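Local coordinates for WbbM protein (Klebsiella pneumoniae, PDB 6U4B), which probably acts as a bifunctional glycosyltransferase that polymerises O-antigen polysaccharide, working as a trimer with magnesium bound, at residues N27-S39 / N43-A55. Numbering follows the deposited sequence.
Sequences NSVKIYTSHHKPS and NAAIIKPLHVGKA
Tyr32 and Leu50 meet on the face of the parallel strand pair covered by helix 82-91, Tyr32 CD1 lying 3.9 Å from Leu50 CD1. From the helix, Val88 packs against Tyr32, Trp87 against Leu50 and Ala84 against both Ser34 and Val52. Packing continues where Val52 CG1 lies 3.4 Å from Ser34 OG. Lys48 forms the exposed margin of this face: it runs alongside Tyr32 and packs its CB 3.6 Å from Tyr32 CD1, and only its outer part is loose, where bends at chi2 and chi3 lead the end of the chain away; Tyr32 OH is hydrogen-bonded to Glu92. Strands 29-35 and 47-51 run side by side at 29°, forming part of the mixed sheet in the DUF4422 region; strand 97-102 pairs, also parallel, with the other edge of 29-35. Six backbone hydrogen bonds join the pair, running from Ile31 N to Ile46 O at one end to Val52 N with His35 O at the other. On the opposite face, Thr33 CG2 touches Ile47 CG2 at 3.8 Å. With chi1 at 51°, Thr33 OG1 sits between its own backbone N and carbonyl carbon, against Pro49 CA and CB, and meets His35 NE2 in a 3.0 Å hydrogen bond. His35 ND1 donates a nearly straight bond of 2.7 Å to Ser39 OG, which in turn donates to Lys37 O. Held at both nitrogens, the imidazole has its rotation fixed, and His35 NE2 lies 3.6 Å from Pro49 CB. At the exposed His36 the direct contact thins, and a water bridges His36 O and His51 NE2, themselves 4.1 Å apart.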
# COMPACT_ATOMS: atom_id res chain seq x y z
N ASN A 27 26.03 -25.52 -49.22
CA ASN A 27 24.69 -26.06 -49.03
C ASN A 27 24.27 -25.96 -47.56
O ASN A 27 24.91 -26.56 -46.69
CB ASN A 27 24.62 -27.51 -49.49
CG ASN A 27 23.29 -27.86 -50.13
OD1 ASN A 27 22.66 -27.03 -50.79
ND2 ASN A 27 22.84 -29.10 -49.93
N SER A 28 23.20 -25.21 -47.29
CA SER A 28 22.73 -24.96 -45.94
C SER A 28 21.28 -25.38 -45.79
O SER A 28 20.45 -25.14 -46.68
CB SER A 28 22.87 -23.48 -45.58
OG SER A 28 24.21 -23.02 -45.76
N VAL A 29 20.97 -26.01 -44.66
CA VAL A 29 19.62 -26.48 -44.36
C VAL A 29 19.24 -26.03 -42.96
O VAL A 29 20.04 -26.17 -42.02
CB VAL A 29 19.52 -28.02 -44.48
CG1 VAL A 29 18.08 -28.46 -44.28
CG2 VAL A 29 20.05 -28.48 -45.84
N LYS A 30 18.04 -25.48 -42.82
CA LYS A 30 17.47 -25.14 -41.53
C LYS A 30 16.01 -25.54 -41.54
O LYS A 30 15.22 -25.02 -42.33
CB LYS A 30 17.62 -23.64 -41.22
CG LYS A 30 19.04 -23.23 -40.87
CD LYS A 30 19.17 -21.72 -40.74
CE LYS A 30 19.47 -21.31 -39.31
NZ LYS A 30 19.81 -19.86 -39.22
N ILE A 31 15.65 -26.49 -40.68
CA ILE A 31 14.29 -27.00 -40.58
C ILE A 31 13.77 -26.71 -39.18
O ILE A 31 14.48 -26.94 -38.19
CB ILE A 31 14.22 -28.50 -40.89
CG1 ILE A 31 14.84 -28.79 -42.26
CG2 ILE A 31 12.78 -28.99 -40.85
CD1 ILE A 31 15.00 -30.26 -42.55
N TYR A 32 12.54 -26.21 -39.09
CA TYR A 32 11.96 -25.78 -37.82
C TYR A 32 10.84 -26.72 -37.41
O TYR A 32 10.02 -27.13 -38.24
CB TYR A 32 11.43 -24.35 -37.94
CG TYR A 32 12.51 -23.35 -38.31
CD1 TYR A 32 13.17 -22.61 -37.34
CD2 TYR A 32 12.87 -23.16 -39.64
CE1 TYR A 32 14.16 -21.71 -37.68
CE2 TYR A 32 13.86 -22.26 -39.99
CZ TYR A 32 14.50 -21.54 -39.01
OH TYR A 32 15.48 -20.64 -39.36
N THR A 33 10.81 -27.07 -36.13
CA THR A 33 9.75 -27.90 -35.56
C THR A 33 8.88 -27.06 -34.63
O THR A 33 9.39 -26.22 -33.89
CB THR A 33 10.33 -29.10 -34.80
OG1 THR A 33 11.33 -28.65 -33.87
CG2 THR A 33 10.96 -30.09 -35.77
N SER A 34 7.58 -27.30 -34.69
CA SER A 34 6.60 -26.51 -33.95
C SER A 34 6.17 -27.25 -32.69
O SER A 34 5.65 -28.37 -32.76
CB SER A 34 5.39 -26.20 -34.82
OG SER A 34 5.72 -25.26 -35.82
N HIS A 35 6.38 -26.62 -31.54
CA HIS A 35 6.00 -27.18 -30.25
C HIS A 35 5.06 -26.22 -29.53
O HIS A 35 5.18 -25.00 -29.66
CB HIS A 35 7.23 -27.44 -29.37
CG HIS A 35 8.29 -28.27 -30.03
ND1 HIS A 35 8.55 -29.57 -29.66
CD2 HIS A 35 9.16 -27.98 -31.03
CE1 HIS A 35 9.53 -30.05 -30.41
NE2 HIS A 35 9.92 -29.10 -31.24
N HIS A 36 4.11 -26.79 -28.78
CA HIS A 36 3.19 -26.01 -27.97
C HIS A 36 3.20 -26.44 -26.51
O HIS A 36 2.50 -25.82 -25.69
CB HIS A 36 1.76 -26.12 -28.53
CG HIS A 36 1.13 -27.46 -28.33
ND1 HIS A 36 1.42 -28.55 -29.12
CD2 HIS A 36 0.22 -27.89 -27.42
CE1 HIS A 36 0.72 -29.59 -28.72
NE2 HIS A 36 -0.02 -29.22 -27.69
N LYS A 37 3.96 -27.46 -26.16
CA LYS A 37 4.10 -27.91 -24.78
C LYS A 37 5.45 -28.58 -24.65
O LYS A 37 6.13 -28.83 -25.65
CB LYS A 37 2.96 -28.87 -24.39
CG LYS A 37 2.91 -30.16 -25.18
CD LYS A 37 2.03 -31.18 -24.47
CE LYS A 37 1.28 -32.06 -25.45
NZ LYS A 37 0.40 -33.03 -24.74
N PRO A 38 5.90 -28.86 -23.40
CA PRO A 38 7.15 -29.61 -23.24
C PRO A 38 7.15 -30.92 -24.01
O PRO A 38 6.32 -31.80 -23.76
CB PRO A 38 7.22 -29.85 -21.72
CG PRO A 38 6.49 -28.68 -21.15
CD PRO A 38 5.38 -28.38 -22.11
N SER A 39 8.06 -31.04 -24.97
CA SER A 39 8.09 -32.19 -25.87
C SER A 39 9.50 -32.36 -26.41
O SER A 39 10.26 -31.39 -26.53
CB SER A 39 7.08 -32.02 -27.01
OG SER A 39 7.18 -30.74 -27.59
N ASN A 43 17.93 -33.99 -32.05
CA ASN A 43 19.30 -33.69 -31.65
C ASN A 43 20.10 -32.96 -32.72
O ASN A 43 21.09 -32.30 -32.38
CB ASN A 43 20.03 -34.97 -31.25
CG ASN A 43 19.53 -35.54 -29.95
OD1 ASN A 43 19.15 -34.81 -29.03
ND2 ASN A 43 19.51 -36.87 -29.85
N ALA A 44 19.71 -33.07 -33.98
CA ALA A 44 20.51 -32.48 -35.04
C ALA A 44 20.49 -30.96 -34.95
O ALA A 44 19.44 -30.35 -34.71
CB ALA A 44 20.01 -32.94 -36.41
N ALA A 45 21.66 -30.35 -35.13
CA ALA A 45 21.79 -28.90 -34.98
C ALA A 45 21.04 -28.14 -36.06
O ALA A 45 20.73 -26.96 -35.86
CB ALA A 45 23.27 -28.51 -35.01
N ILE A 46 20.72 -28.78 -37.19
CA ILE A 46 20.01 -28.09 -38.26
C ILE A 46 18.51 -28.03 -38.03
O ILE A 46 17.80 -27.37 -38.80
CB ILE A 46 20.30 -28.75 -39.62
CG1 ILE A 46 19.66 -30.13 -39.69
CG2 ILE A 46 21.79 -28.86 -39.84
CD1 ILE A 46 19.89 -30.84 -41.01
N ILE A 47 18.00 -28.70 -37.00
CA ILE A 47 16.58 -28.64 -36.64
C ILE A 47 16.43 -27.65 -35.49
O ILE A 47 17.02 -27.83 -34.42
CB ILE A 47 16.03 -30.02 -36.26
CG1 ILE A 47 15.81 -30.87 -37.51
CG2 ILE A 47 14.70 -29.87 -35.52
CD1 ILE A 47 16.96 -31.75 -37.89
N LYS A 48 15.64 -26.60 -35.72
CA LYS A 48 15.46 -25.54 -34.73
C LYS A 48 14.05 -25.62 -34.16
O LYS A 48 13.08 -25.39 -34.89
CB LYS A 48 15.71 -24.17 -35.35
CG LYS A 48 17.04 -24.04 -36.07
CD LYS A 48 18.22 -23.91 -35.11
CE LYS A 48 18.31 -22.51 -34.52
NZ LYS A 48 19.57 -22.32 -33.74
N PRO A 49 13.88 -25.94 -32.88
CA PRO A 49 12.52 -26.00 -32.31
C PRO A 49 11.98 -24.61 -32.02
O PRO A 49 12.71 -23.69 -31.63
CB PRO A 49 12.72 -26.80 -31.02
CG PRO A 49 14.15 -26.56 -30.64
CD PRO A 49 14.90 -26.42 -31.94
N LEU A 50 10.67 -24.46 -32.22
CA LEU A 50 9.97 -23.20 -31.97
C LEU A 50 8.74 -23.46 -31.11
O LEU A 50 7.99 -24.41 -31.37
CB LEU A 50 9.56 -22.51 -33.27
CG LEU A 50 10.67 -21.85 -34.10
CD1 LEU A 50 10.11 -21.29 -35.39
CD2 LEU A 50 11.36 -20.76 -33.29
N HIS A 51 8.55 -22.63 -30.10
CA HIS A 51 7.35 -22.64 -29.27
C HIS A 51 6.32 -21.76 -29.97
O HIS A 51 6.34 -20.54 -29.83
CB HIS A 51 7.67 -22.15 -27.86
CG HIS A 51 6.50 -22.14 -26.93
ND1 HIS A 51 6.61 -21.75 -25.61
CD2 HIS A 51 5.20 -22.48 -27.11
CE1 HIS A 51 5.43 -21.84 -25.02
NE2 HIS A 51 4.56 -22.28 -25.91
N VAL A 52 5.43 -22.38 -30.74
CA VAL A 52 4.46 -21.61 -31.51
C VAL A 52 3.33 -21.16 -30.59
O VAL A 52 2.99 -21.83 -29.61
CB VAL A 52 3.93 -22.42 -32.71
CG1 VAL A 52 5.07 -22.80 -33.63
CG2 VAL A 52 3.17 -23.66 -32.24
N GLY A 53 2.75 -20.00 -30.92
CA GLY A 53 1.73 -19.43 -30.06
C GLY A 53 2.22 -19.06 -28.68
O GLY A 53 1.44 -19.05 -27.72
N LYS A 54 3.52 -18.74 -28.55
CA LYS A 54 4.07 -18.42 -27.23
C LYS A 54 3.52 -17.11 -26.69
O LYS A 54 3.48 -16.92 -25.47
CB LYS A 54 5.60 -18.38 -27.29
CG LYS A 54 6.27 -18.28 -25.92
CD LYS A 54 7.78 -18.43 -26.01
CE LYS A 54 8.41 -18.45 -24.63
NZ LYS A 54 8.27 -17.14 -23.92
N ALA A 55 3.10 -16.20 -27.57
CA ALA A 55 2.49 -14.95 -27.12
C ALA A 55 1.23 -15.18 -26.29
O ALA A 55 0.87 -14.32 -25.48
CB ALA A 55 2.17 -14.05 -28.32
O HOH W 1 1.81 -23.12 -25.76